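PDB 4YGT: uncharacterized protein YjgB from Bacillus subtilis, which is of unknown function but is a putative secreted lipoprotein and the first member of the DUF4309 family, of the PepSY clan, with a known structure. Local coordinates for residues Ala27-Met32 against His154-Lys158; Pro33-Leu39 against Gln75-Phe80; Thr40-Lys46 against Tyr82-Ile88; Pro109-Gln113 against Asp132-Asp136. All coordinates share one frame; numbering follows the deposited sequence.

Contact 1: residues Ala27-Met32 against His154-Lys158; sequences AYKGEM and HVNLK
A27 sets its methyl against one branch of L157, CB to CD1 at 3.6 Å, where the polypeptide leaves its first helix. G30 ends that helix in a Schellman motif with positive phi, and its N bonds back to A27 O. The turn brings G30 C to 3.6 Å from L157 CD2. L157 CD2 also lies 3.3 Å from E31 O, so the two branches of L157 divide the turn between them, CD1 on A27 and CD2 on the G30-E31 backbone. L157 CG stands anti to the backbone N (chi1 -175°), which carries the fork out to the turn. Selenomethionine M32 slides past L157 in the opposite direction. Its chain bends at the selenium, and M32 CE ends 3.7 Å from L157 CB and 3.6 Å from V155 O, with V155 CG1 a little farther, at 4.1 Å. No hydrogen bond crosses the contact. With L157 cut back to an alanine, a gap is likely to open between A27, the turn and M32. The turn packs on strand 152-159 where strands 88-95 and 140-146 flank it: M32 also touches I91 and Y93, A27 reaches L142, and V155 touches F144.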
loop_
_atom_site.group_PDB
_atom_site.type_symbol
_atom_site.label_atom_id
_atom_site.label_comp_id
_atom_site.label_asym_id
_atom_site.label_seq_id
_atom_site.Cartn_x
_atom_site.Cartn_y
_atom_site.Cartn_z
ATOM N N ALA A 27 -6.021 -7.522 -2.250
ATOM C CA ALA A 27 -6.431 -7.020 -0.921
ATOM C C ALA A 27 -7.407 -7.968 -0.195
ATOM O O ALA A 27 -7.345 -8.048 1.022
ATOM C CB ALA A 27 -7.063 -5.655 -1.060
ATOM N N TYR A 28 -8.235 -8.734 -0.930
ATOM C CA TYR A 28 -9.168 -9.729 -0.351
ATOM C C TYR A 28 -8.443 -10.951 0.284
ATOM O O TYR A 28 -9.022 -11.611 1.154
ATOM C CB TYR A 28 -10.146 -10.223 -1.402
ATOM C CG TYR A 28 -11.297 -9.284 -1.659
ATOM C CD1 TYR A 28 -11.202 -8.283 -2.619
ATOM C CD2 TYR A 28 -12.514 -9.446 -1.000
ATOM C CE1 TYR A 28 -12.269 -7.428 -2.880
ATOM C CE2 TYR A 28 -13.588 -8.587 -1.240
ATOM C CZ TYR A 28 -13.461 -7.581 -2.185
ATOM O OH TYR A 28 -14.519 -6.756 -2.452
ATOM N N LYS A 29 -7.196 -11.226 -0.147
ATOM C CA LYS A 29 -6.262 -12.256 0.356
ATOM C C LYS A 29 -5.418 -11.731 1.533
ATOM O O LYS A 29 -4.624 -12.495 2.090
ATOM C CB LYS A 29 -5.205 -12.639 -0.718
ATOM C CG LYS A 29 -5.574 -13.362 -1.975
ATOM C CD LYS A 29 -4.222 -13.519 -2.716
ATOM C CE LYS A 29 -4.228 -14.335 -3.979
ATOM N NZ LYS A 29 -2.872 -14.402 -4.596
ATOM N N GLY A 30 -5.451 -10.421 1.768
ATOM C CA GLY A 30 -4.619 -9.774 2.790
ATOM C C GLY A 30 -3.163 -9.677 2.354
ATOM O O GLY A 30 -2.235 -9.804 3.159
ATOM N N GLU A 31 -2.977 -9.482 1.053
ATOM C CA GLU A 31 -1.689 -9.370 0.385
ATOM C C GLU A 31 -1.699 -8.244 -0.608
ATOM O O GLU A 31 -2.759 -7.835 -1.073
ATOM C CB GLU A 31 -1.390 -10.655 -0.402
ATOM C CG GLU A 31 -1.071 -11.874 0.424
ATOM C CD GLU A 31 -0.948 -13.141 -0.396
ATOM O OE1 GLU A 31 -0.607 -13.068 -1.603
ATOM O OE2 GLU A 31 -1.196 -14.217 0.186
HETATM N N MSE A 32 -0.527 -7.833 -1.024
HETATM C CA MSE A 32 -0.375 -6.874 -2.098
HETATM C C MSE A 32 0.284 -7.605 -3.279
HETATM O O MSE A 32 0.792 -8.721 -3.091
HETATM C CB MSE A 32 0.366 -5.649 -1.624
HETATM C CG MSE A 32 -0.477 -4.885 -0.653
HETATM SE SE MSE A 32 0.062 -3.081 -0.682
HETATM C CE MSE A 32 -1.568 -2.241 -0.441
ATOM N N HIS A 154 0.633 6.873 -1.057
ATOM C CA HIS A 154 0.788 5.461 -0.708
ATOM C C HIS A 154 -0.589 4.820 -0.546
ATOM O O HIS A 154 -1.599 5.512 -0.364
ATOM C CB HIS A 154 1.659 5.236 0.546
ATOM C CG HIS A 154 1.247 6.035 1.745
ATOM N ND1 HIS A 154 0.224 5.615 2.586
ATOM C CD2 HIS A 154 1.747 7.197 2.216
ATOM C CE1 HIS A 154 0.146 6.531 3.535
ATOM N NE2 HIS A 154 1.052 7.492 3.357
ATOM N N VAL A 155 -0.621 3.498 -0.671
ATOM C CA VAL A 155 -1.813 2.665 -0.532
ATOM C C VAL A 155 -1.524 1.698 0.606
ATOM O O VAL A 155 -0.511 1.014 0.568
ATOM C CB VAL A 155 -2.159 1.942 -1.850
ATOM C CG1 VAL A 155 -3.454 1.160 -1.714
ATOM C CG2 VAL A 155 -2.254 2.923 -3.011
ATOM N N ASN A 156 -2.360 1.705 1.651
ATOM C CA ASN A 156 -2.206 0.842 2.825
ATOM C C ASN A 156 -3.150 -0.338 2.831
ATOM O O ASN A 156 -4.311 -0.205 2.456
ATOM C CB ASN A 156 -2.419 1.629 4.113
ATOM C CG ASN A 156 -1.528 2.821 4.282
ATOM O OD1 ASN A 156 -0.493 2.941 3.627
ATOM N ND2 ASN A 156 -1.917 3.734 5.172
ATOM N N LEU A 157 -2.655 -1.500 3.281
ATOM C CA LEU A 157 -3.481 -2.686 3.454
ATOM C C LEU A 157 -3.394 -3.160 4.884
ATOM O O LEU A 157 -2.296 -3.367 5.390
ATOM C CB LEU A 157 -3.089 -3.811 2.492
ATOM C CG LEU A 157 -3.973 -5.070 2.513
ATOM C CD1 LEU A 157 -5.376 -4.784 2.034
ATOM C CD2 LEU A 157 -3.363 -6.138 1.699
ATOM N N LYS A 158 -4.557 -3.333 5.544
ATOM C CA LYS A 158 -4.602 -3.846 6.913
ATOM C C LYS A 158 -5.884 -4.632 7.141
ATOM O O LYS A 158 -6.793 -4.558 6.319
ATOM C CB LYS A 158 -4.423 -2.725 7.964
ATOM C CG LYS A 158 -5.484 -1.636 8.011
ATOM C CD LYS A 158 -5.316 -0.836 9.301
ATOM C CE LYS A 158 -6.005 0.503 9.282
ATOM N NZ LYS A 158 -5.396 1.449 10.262
#

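Contact 2: residues Pro33-Leu39 against Gln75-Phe80; sequences PQQAQGL and QPGYGF. With EDO (1,2-ethanediol), chain C.
Q75 reaches Q35 through its amide: Q35 NE2 lies 2.8 Å from Q75 OE1 in a weak hydrogen bond, bent to 119° at the hydrogen, with the two amide planes almost perpendicular (88°). Both chains bend at chi2, and they cross at about a right angle at the partly exposed end of the contact. A 1,2-ethanediol, probably from the crystallisation liquor, lies beside Q75 and P76, near their carbonyl oxygens. P76 packs its ring against the amide oxygen of Q35, P76 CD to Q35 OE1 at 3.5 Å. Y78 comes next, its side chain directed at the 3-10 turn of residues 35-36. A36 CB packs obliquely on the Y78 ring, 3.7 Å from Y78 CE1. The hydroxyl ends near Q35 OE1 and P33 O, and a water in the ring plane joins it to the loop, 2.6 Å from Y78 OH and donating to P33 O at 2.7 Å. F80 completes the row: A36 CB lies at the edge of its ring, and L39 CD1 approaches F80 CZ obliquely at 4.1 Å. F53 of helix 46-53 meets both aromatic rings. Y78 and F80 point to the loop from alternate positions of the strand, G79 between them and P76 just before it, an arrangement typical of one face of an antiparallel sheet, here covered by an inter-helix connection.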
loop_
_atom_site.group_PDB
_atom_site.type_symbol
_atom_site.label_atom_id
_atom_site.label_comp_id
_atom_site.label_asym_id
_atom_site.label_seq_id
_atom_site.Cartn_x
_atom_site.Cartn_y
_atom_site.Cartn_z
ATOM N N PRO A 33 0.145 -7.111 -4.530
ATOM C CA PRO A 33 0.662 -7.889 -5.664
ATOM C C PRO A 33 2.153 -7.698 -5.934
ATOM O O PRO A 33 2.879 -7.021 -5.179
ATOM C CB PRO A 33 -0.178 -7.395 -6.849
ATOM C CG PRO A 33 -1.082 -6.308 -6.303
ATOM C CD PRO A 33 -0.538 -5.889 -4.996
ATOM N N GLN A 34 2.607 -8.357 -7.031
ATOM C CA GLN A 34 3.957 -8.296 -7.593
ATOM C C GLN A 34 5.034 -8.780 -6.599
ATOM O O GLN A 34 5.033 -9.953 -6.233
ATOM C CB GLN A 34 4.271 -6.857 -8.099
ATOM C CG GLN A 34 3.293 -6.283 -9.143
ATOM C CD GLN A 34 3.276 -7.057 -10.436
ATOM O OE1 GLN A 34 2.434 -7.941 -10.643
ATOM N NE2 GLN A 34 4.221 -6.754 -11.324
ATOM N N GLN A 35 5.954 -7.890 -6.188
ATOM C CA GLN A 35 7.086 -8.220 -5.317
ATOM C C GLN A 35 6.631 -8.660 -3.922
ATOM O O GLN A 35 7.252 -9.555 -3.331
ATOM C CB GLN A 35 8.061 -7.028 -5.208
ATOM C CG GLN A 35 8.732 -6.619 -6.543
ATOM C CD GLN A 35 7.848 -5.904 -7.569
ATOM O OE1 GLN A 35 6.811 -5.294 -7.242
ATOM N NE2 GLN A 35 8.259 -5.945 -8.844
ATOM N N ALA A 36 5.513 -8.079 -3.429
ATOM C CA ALA A 36 4.967 -8.379 -2.109
ATOM C C ALA A 36 4.124 -9.654 -2.106
ATOM O O ALA A 36 3.641 -10.066 -1.052
ATOM C CB ALA A 36 4.143 -7.201 -1.603
ATOM N N GLN A 37 3.984 -10.310 -3.251
ATOM C CA GLN A 37 3.152 -11.526 -3.355
ATOM C C GLN A 37 3.482 -12.595 -2.304
ATOM O O GLN A 37 4.657 -12.898 -2.100
ATOM C CB GLN A 37 3.301 -12.154 -4.735
ATOM C CG GLN A 37 2.173 -13.105 -5.058
ATOM C CD GLN A 37 2.530 -14.034 -6.174
ATOM O OE1 GLN A 37 3.298 -13.708 -7.085
ATOM N NE2 GLN A 37 1.958 -15.205 -6.132
ATOM N N GLY A 38 2.435 -13.133 -1.660
ATOM C CA GLY A 38 2.551 -14.212 -0.686
ATOM C C GLY A 38 2.938 -13.772 0.705
ATOM O O GLY A 38 3.184 -14.622 1.564
ATOM N N LEU A 39 2.990 -12.445 0.945
ATOM C CA LEU A 39 3.253 -11.902 2.273
ATOM C C LEU A 39 1.905 -11.462 2.841
ATOM O O LEU A 39 1.397 -10.407 2.474
ATOM C CB LEU A 39 4.286 -10.758 2.213
ATOM C CG LEU A 39 5.696 -11.146 1.757
ATOM C CD1 LEU A 39 6.515 -9.911 1.453
ATOM C CD2 LEU A 39 6.383 -12.009 2.793
ATOM N N GLN A 75 10.681 -1.000 -9.836
ATOM C CA GLN A 75 10.310 -1.762 -8.627
ATOM C C GLN A 75 9.799 -0.764 -7.558
ATOM O O GLN A 75 10.524 0.161 -7.182
ATOM C CB GLN A 75 11.498 -2.611 -8.102
ATOM C CG GLN A 75 12.324 -3.378 -9.162
ATOM C CD GLN A 75 11.552 -4.488 -9.860
ATOM O OE1 GLN A 75 10.964 -5.373 -9.223
ATOM N NE2 GLN A 75 11.555 -4.482 -11.190
ATOM N N PRO A 76 8.541 -0.892 -7.097
ATOM C CA PRO A 76 8.008 0.104 -6.156
ATOM C C PRO A 76 8.546 -0.002 -4.723
ATOM O O PRO A 76 9.130 -1.008 -4.325
ATOM C CB PRO A 76 6.501 -0.181 -6.178
ATOM C CG PRO A 76 6.412 -1.624 -6.493
ATOM C CD PRO A 76 7.515 -1.897 -7.452
ATOM N N GLY A 77 8.291 1.053 -3.957
ATOM C CA GLY A 77 8.625 1.126 -2.550
ATOM C C GLY A 77 7.569 0.448 -1.712
ATOM O O GLY A 77 6.395 0.429 -2.087
ATOM N N TYR A 78 7.988 -0.154 -0.594
ATOM C CA TYR A 78 7.084 -0.810 0.359
ATOM C C TYR A 78 7.478 -0.519 1.760
ATOM O O TYR A 78 8.647 -0.298 2.039
ATOM C CB TYR A 78 7.018 -2.345 0.237
ATOM C CG TYR A 78 6.393 -2.868 -1.020
ATOM C CD1 TYR A 78 5.016 -3.064 -1.114
ATOM C CD2 TYR A 78 7.175 -3.211 -2.106
ATOM C CE1 TYR A 78 4.442 -3.569 -2.282
ATOM C CE2 TYR A 78 6.622 -3.734 -3.259
ATOM C CZ TYR A 78 5.263 -3.885 -3.358
ATOM O OH TYR A 78 4.837 -4.378 -4.561
ATOM N N GLY A 79 6.495 -0.640 2.640
ATOM C CA GLY A 79 6.633 -0.521 4.076
ATOM C C GLY A 79 5.872 -1.659 4.720
ATOM O O GLY A 79 4.788 -2.023 4.272
ATOM N N PHE A 80 6.460 -2.261 5.743
ATOM C CA PHE A 80 5.826 -3.320 6.514
ATOM C C PHE A 80 5.903 -2.998 7.990
ATOM O O PHE A 80 6.978 -2.746 8.505
ATOM C CB PHE A 80 6.501 -4.668 6.240
ATOM C CG PHE A 80 6.419 -5.105 4.799
ATOM C CD1 PHE A 80 7.369 -4.680 3.870
ATOM C CD2 PHE A 80 5.391 -5.933 4.365
ATOM C CE1 PHE A 80 7.294 -5.084 2.540
ATOM C CE2 PHE A 80 5.315 -6.329 3.031
ATOM C CZ PHE A 80 6.266 -5.900 2.131
HETATM C C1 EDO C . 12.364 -3.717 -3.487
HETATM O O1 EDO C . 12.627 -2.787 -2.459
HETATM C C2 EDO C . 11.535 -3.069 -4.598
HETATM O O2 EDO C . 12.156 -1.858 -5.000
HETATM O O HOH W 1 2.290 -4.457 -4.435
#

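Contact 3: residues Thr40-Lys46 against Tyr82-Ile88; sequences TINKSTK and YHKDMTI
I88 lies in the tight, buried part, its backbone N and O both bonded to 40-46: I88 O accepts from N42 N at 2.8 Å, in the carbonyl plane, and I88 N donates to S44 O at 2.9 Å. I88 CD1 reaches S44 CB (3.8 Å), while I88 CG2 meets I41 CG1. K46 N bonds to M86 O at 3.0 Å, nearly along the C=O axis, and the K46 side chain crosses the Y82 ring at about a right angle. K46 CB sits 3.7 Å from the centroid of the Y82 ring, 10° off the normal, a CH-pi contact over one face. T45 and T87 form a single beta bridge, joining the N-cap of helix 46-53 to the hairpin of strands 77-82 and 88-95, whose connection holds a type I turn from H83 to M86. Y82 OH is bonded to D67; a serine here is likely to leave K46 without its aromatic platform and D67 without this partner. On the exposed side contacts thin out. N42 OD1 is 3.5 Å from T87 OG1 and obliquely meets the H83 ring, and M86 CE brushes K46 CD at 3.8 Å. D85 OD1 accepts from T87 N, an Asx turn, and also from T87 OG1.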
loop_
_atom_site.group_PDB
_atom_site.type_symbol
_atom_site.label_atom_id
_atom_site.label_comp_id
_atom_site.label_asym_id
_atom_site.label_seq_id
_atom_site.Cartn_x
_atom_site.Cartn_y
_atom_site.Cartn_z
ATOM N N THR A 40 1.314 -12.290 3.699
ATOM C CA THR A 40 -0.045 -12.125 4.220
ATOM C C THR A 40 -0.119 -11.423 5.582
ATOM O O THR A 40 0.546 -11.826 6.545
ATOM C CB THR A 40 -0.738 -13.499 4.295
ATOM O OG1 THR A 40 -0.446 -14.200 3.101
ATOM C CG2 THR A 40 -2.279 -13.415 4.458
ATOM N N ILE A 41 -1.028 -10.441 5.675
ATOM C CA ILE A 41 -1.323 -9.732 6.929
ATOM C C ILE A 41 -1.730 -10.764 7.998
ATOM O O ILE A 41 -2.451 -11.708 7.678
ATOM C CB ILE A 41 -2.408 -8.636 6.692
ATOM C CG1 ILE A 41 -1.731 -7.396 6.073
ATOM C CG2 ILE A 41 -3.159 -8.244 7.999
ATOM C CD1 ILE A 41 -2.515 -6.723 5.183
ATOM N N ASN A 42 -1.165 -10.633 9.225
ATOM C CA ASN A 42 -1.417 -11.451 10.421
ATOM C C ASN A 42 -0.959 -12.920 10.255
ATOM O O ASN A 42 -1.251 -13.749 11.123
ATOM C CB ASN A 42 -2.922 -11.398 10.790
ATOM C CG ASN A 42 -3.255 -11.446 12.260
ATOM O OD1 ASN A 42 -2.390 -11.511 13.150
ATOM N ND2 ASN A 42 -4.546 -11.424 12.543
ATOM N N LYS A 43 -0.239 -13.239 9.159
ATOM C CA LYS A 43 0.203 -14.602 8.876
ATOM C C LYS A 43 1.707 -14.627 8.555
ATOM O O LYS A 43 2.442 -15.357 9.213
ATOM C CB LYS A 43 -0.635 -15.186 7.727
ATOM C CG LYS A 43 -0.698 -16.706 7.660
ATOM C CD LYS A 43 -1.598 -17.206 6.500
ATOM C CE LYS A 43 -3.098 -16.997 6.697
ATOM N NZ LYS A 43 -3.670 -17.875 7.759
ATOM N N SER A 44 2.168 -13.836 7.575
ATOM C CA SER A 44 3.593 -13.788 7.240
ATOM C C SER A 44 4.311 -12.946 8.290
ATOM O O SER A 44 3.689 -12.061 8.902
ATOM C CB SER A 44 3.810 -13.229 5.840
ATOM O OG SER A 44 3.158 -14.051 4.889
ATOM N N THR A 45 5.609 -13.220 8.505
ATOM C CA THR A 45 6.404 -12.554 9.540
ATOM C C THR A 45 7.363 -11.494 9.009
ATOM O O THR A 45 7.495 -11.355 7.797
ATOM C CB THR A 45 7.249 -13.595 10.280
ATOM O OG1 THR A 45 8.138 -14.212 9.343
ATOM C CG2 THR A 45 6.420 -14.626 11.008
ATOM N N LYS A 46 8.088 -10.801 9.939
ATOM C CA LYS A 46 9.181 -9.852 9.677
ATOM C C LYS A 46 10.296 -10.619 8.937
ATOM O O LYS A 46 10.861 -10.120 7.965
ATOM C CB LYS A 46 9.683 -9.262 11.018
ATOM C CG LYS A 46 10.833 -8.268 10.923
ATOM C CD LYS A 46 11.039 -7.571 12.269
ATOM C CE LYS A 46 11.817 -6.280 12.207
ATOM N NZ LYS A 46 11.784 -5.559 13.512
ATOM N N TYR A 82 4.597 -4.529 11.896
ATOM C CA TYR A 82 4.315 -5.839 12.483
ATOM C C TYR A 82 3.591 -5.767 13.829
ATOM O O TYR A 82 3.738 -4.783 14.561
ATOM C CB TYR A 82 5.642 -6.583 12.678
ATOM C CG TYR A 82 6.549 -6.528 11.465
ATOM C CD1 TYR A 82 6.268 -7.278 10.322
ATOM C CD2 TYR A 82 7.672 -5.698 11.444
ATOM C CE1 TYR A 82 7.072 -7.194 9.186
ATOM C CE2 TYR A 82 8.489 -5.613 10.311
ATOM C CZ TYR A 82 8.199 -6.383 9.194
ATOM O OH TYR A 82 9.007 -6.338 8.080
ATOM N N HIS A 83 2.850 -6.843 14.187
ATOM C CA HIS A 83 2.241 -6.967 15.520
ATOM C C HIS A 83 3.353 -7.365 16.509
ATOM O O HIS A 83 4.497 -7.597 16.090
ATOM C CB HIS A 83 1.107 -8.018 15.553
ATOM C CG HIS A 83 -0.037 -7.792 14.612
ATOM N ND1 HIS A 83 -0.990 -6.833 14.860
ATOM C CD2 HIS A 83 -0.397 -8.491 13.510
ATOM C CE1 HIS A 83 -1.869 -6.941 13.874
ATOM N NE2 HIS A 83 -1.557 -7.930 13.043
ATOM N N LYS A 84 3.017 -7.488 17.804
ATOM C CA LYS A 84 3.952 -7.913 18.840
ATOM C C LYS A 84 4.546 -9.306 18.486
ATOM O O LYS A 84 5.766 -9.487 18.564
ATOM C CB LYS A 84 3.230 -7.937 20.205
ATOM C CG LYS A 84 4.134 -7.725 21.413
ATOM C CD LYS A 84 3.318 -7.676 22.719
ATOM C CE LYS A 84 4.175 -7.505 23.954
ATOM N NZ LYS A 84 3.360 -7.230 25.169
ATOM N N ASP A 85 3.683 -10.237 17.995
ATOM C CA ASP A 85 3.998 -11.624 17.598
ATOM C C ASP A 85 4.879 -11.726 16.318
ATOM O O ASP A 85 5.211 -12.837 15.900
ATOM C CB ASP A 85 2.693 -12.444 17.420
ATOM C CG ASP A 85 1.801 -12.134 16.218
ATOM O OD1 ASP A 85 2.165 -11.233 15.411
ATOM O OD2 ASP A 85 0.758 -12.818 16.061
HETATM N N MSE A 86 5.232 -10.573 15.715
HETATM C CA MSE A 86 6.081 -10.373 14.531
HETATM C C MSE A 86 5.391 -10.709 13.197
HETATM O O MSE A 86 6.077 -10.790 12.184
HETATM C CB MSE A 86 7.417 -11.112 14.642
HETATM C CG MSE A 86 8.327 -10.523 15.701
HETATM SE SE MSE A 86 9.985 -11.517 15.849
HETATM C CE MSE A 86 10.957 -10.729 14.300
ATOM N N THR A 87 4.051 -10.832 13.169
ATOM C CA THR A 87 3.338 -11.048 11.899
ATOM C C THR A 87 3.018 -9.669 11.326
ATOM O O THR A 87 2.979 -8.693 12.078
ATOM C CB THR A 87 2.086 -11.933 12.057
ATOM O OG1 THR A 87 1.138 -11.271 12.895
ATOM C CG2 THR A 87 2.402 -13.316 12.592
ATOM N N ILE A 88 2.808 -9.571 10.011
ATOM C CA ILE A 88 2.550 -8.289 9.346
ATOM C C ILE A 88 1.217 -7.646 9.836
ATOM O O ILE A 88 0.147 -8.255 9.752
ATOM C CB ILE A 88 2.577 -8.457 7.802
ATOM C CG1 ILE A 88 3.941 -9.043 7.300
ATOM C CG2 ILE A 88 2.221 -7.141 7.086
ATOM C CD1 ILE A 88 3.955 -9.394 5.773
#

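Contact 4: residues Pro109-Gln113 against Asp132-Asp136; sequences PEVLQ and DYVYD
P109 lays its ring obliquely across the outer end of Y133, CB approaching CZ to 3.5 Å and CG lying at the same distance from the hydroxyl OH. One helical turn on, L112 points at the strand and divides its contacts between two tyrosines. L112 CD1 packs against Y133 CB at 4.0 Å, near the root of that side chain, while L112 CB lies 3.6 Å from Y135 OH at the far end of the other. L112 CG is anti to its own carbonyl carbon (chi1 -73°), which leads CD1 toward Y133 while CB and the backbone stay beside the Y135 hydroxyl. Y133 and Y135 are alternate residues of the strand, so both rings extend from the same side of the sheet toward the helix. The segments run nearly parallel, their axes 16° apart and 10.8 Å distant at closest approach, a spacing bridged by the long aromatic side chains. Around them, L112 also touches F144 on strand 140-146, and V119, in the connection that follows the helix, packs on both tyrosines. The Y135 hydroxyl OH lies 3.0 Å from L112 O and is hydrogen-bonded to G117 O, just past the end of helix 109-116. The rest is mainly apolar packing of P109 and L112 on the two tyrosines, though P109 also touches the Y133 hydroxyl, and no hydrogen bond links the two segments; the chemistry implies that helix 109-116 is held on the sheet here mainly by apolar packing, with the Y135-G117 bond probably adding a polar tie to the residues just after the helix.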
loop_
_atom_site.group_PDB
_atom_site.type_symbol
_atom_site.label_atom_id
_atom_site.label_comp_id
_atom_site.label_asym_id
_atom_site.label_seq_id
_atom_site.Cartn_x
_atom_site.Cartn_y
_atom_site.Cartn_z
ATOM N N PRO A 109 -8.625 10.236 -7.217
ATOM C CA PRO A 109 -9.898 9.804 -6.598
ATOM C C PRO A 109 -11.000 9.478 -7.617
ATOM O O PRO A 109 -11.984 8.818 -7.261
ATOM C CB PRO A 109 -10.304 11.017 -5.750
ATOM C CG PRO A 109 -9.021 11.741 -5.488
ATOM C CD PRO A 109 -8.269 11.600 -6.775
ATOM N N GLU A 110 -10.823 9.931 -8.881
ATOM C CA GLU A 110 -11.759 9.689 -9.978
ATOM C C GLU A 110 -11.479 8.328 -10.641
ATOM O O GLU A 110 -12.435 7.634 -10.992
ATOM C CB GLU A 110 -11.760 10.847 -11.012
ATOM C CG GLU A 110 -10.526 10.948 -11.899
ATOM C CD GLU A 110 -10.040 12.353 -12.190
ATOM O OE1 GLU A 110 -10.766 13.098 -12.892
ATOM O OE2 GLU A 110 -8.918 12.695 -11.747
ATOM N N VAL A 111 -10.191 7.923 -10.787
ATOM C CA VAL A 111 -9.893 6.609 -11.374
ATOM C C VAL A 111 -10.366 5.536 -10.385
ATOM O O VAL A 111 -10.783 4.469 -10.819
ATOM C CB VAL A 111 -8.432 6.370 -11.859
ATOM C CG1 VAL A 111 -7.977 7.429 -12.860
ATOM C CG2 VAL A 111 -7.457 6.240 -10.704
ATOM N N LEU A 112 -10.381 5.864 -9.072
ATOM C CA LEU A 112 -10.867 4.996 -8.003
ATOM C C LEU A 112 -12.362 4.785 -8.154
ATOM O O LEU A 112 -12.858 3.694 -7.885
ATOM C CB LEU A 112 -10.541 5.577 -6.614
ATOM C CG LEU A 112 -9.079 5.525 -6.149
ATOM C CD1 LEU A 112 -8.935 6.146 -4.778
ATOM C CD2 LEU A 112 -8.555 4.091 -6.107
ATOM N N GLN A 113 -13.073 5.823 -8.633
ATOM C CA GLN A 113 -14.505 5.780 -8.903
ATOM C C GLN A 113 -14.746 4.956 -10.190
ATOM O O GLN A 113 -15.525 4.004 -10.146
ATOM C CB GLN A 113 -15.072 7.214 -8.998
ATOM C CG GLN A 113 -16.581 7.327 -9.286
ATOM C CD GLN A 113 -17.474 6.949 -8.126
ATOM O OE1 GLN A 113 -17.265 7.353 -6.974
ATOM N NE2 GLN A 113 -18.527 6.202 -8.423
ATOM N N ASP A 132 -7.666 9.931 2.971
ATOM C CA ASP A 132 -7.676 8.492 2.784
ATOM C C ASP A 132 -9.033 7.993 2.259
ATOM O O ASP A 132 -10.035 8.052 2.975
ATOM C CB ASP A 132 -7.338 7.880 4.151
ATOM C CG ASP A 132 -7.329 6.386 4.301
ATOM O OD1 ASP A 132 -7.393 5.682 3.270
ATOM O OD2 ASP A 132 -7.262 5.916 5.452
ATOM N N TYR A 133 -9.047 7.476 1.014
ATOM C CA TYR A 133 -10.209 6.835 0.390
ATOM C C TYR A 133 -10.170 5.329 0.728
ATOM O O TYR A 133 -9.281 4.620 0.250
ATOM C CB TYR A 133 -10.186 7.061 -1.126
ATOM C CG TYR A 133 -10.446 8.492 -1.531
ATOM C CD1 TYR A 133 -9.413 9.422 -1.576
ATOM C CD2 TYR A 133 -11.722 8.916 -1.895
ATOM C CE1 TYR A 133 -9.638 10.737 -1.979
ATOM C CE2 TYR A 133 -11.966 10.235 -2.281
ATOM C CZ TYR A 133 -10.918 11.144 -2.315
ATOM O OH TYR A 133 -11.119 12.440 -2.714
ATOM N N VAL A 134 -11.073 4.852 1.607
ATOM C CA VAL A 134 -11.055 3.459 2.063
ATOM C C VAL A 134 -12.050 2.594 1.292
ATOM O O VAL A 134 -13.231 2.926 1.208
ATOM C CB VAL A 134 -11.304 3.335 3.590
ATOM C CG1 VAL A 134 -11.091 1.908 4.076
ATOM C CG2 VAL A 134 -10.439 4.300 4.378
ATOM N N TYR A 135 -11.560 1.451 0.778
ATOM C CA TYR A 135 -12.333 0.412 0.087
ATOM C C TYR A 135 -12.299 -0.876 0.912
ATOM O O TYR A 135 -11.220 -1.366 1.197
ATOM C CB TYR A 135 -11.780 0.167 -1.335
ATOM C CG TYR A 135 -12.211 1.235 -2.316
ATOM C CD1 TYR A 135 -13.409 1.124 -3.014
ATOM C CD2 TYR A 135 -11.437 2.374 -2.525
ATOM C CE1 TYR A 135 -13.826 2.119 -3.899
ATOM C CE2 TYR A 135 -11.834 3.365 -3.421
ATOM C CZ TYR A 135 -13.031 3.234 -4.107
ATOM O OH TYR A 135 -13.433 4.216 -4.988
ATOM N N ASP A 136 -13.469 -1.399 1.334
ATOM C CA ASP A 136 -13.507 -2.636 2.114
ATOM C C ASP A 136 -13.293 -3.825 1.184
ATOM O O ASP A 136 -13.884 -3.868 0.102
ATOM C CB ASP A 136 -14.813 -2.773 2.906
ATOM C CG ASP A 136 -14.982 -1.796 4.066
ATOM O OD1 ASP A 136 -13.950 -1.315 4.606
ATOM O OD2 ASP A 136 -16.133 -1.580 4.489
#

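How the contacts relate
From the N terminus, helix 14-27 runs into three consecutive segments, 27-32, 33-39 and 40-46, each opening a contact. Contacts 2 and 3 close first and cross, because 75-80 and 82-88 follow in the same order; they tie the connection between helices 14-27 and 46-53 to one beta hairpin, and meet where L39 and F80 pack on I88. Contact 4 then closes a short loop of its own, joining helix 109-116 to strand 131-137; it lies across the chain's centre from both. Contact 1 closes last, on strand 152-159, and encloses all the others. E31 of contact 1 bonds to G38 of contact 2, and G30 O to I41 N of contact 3.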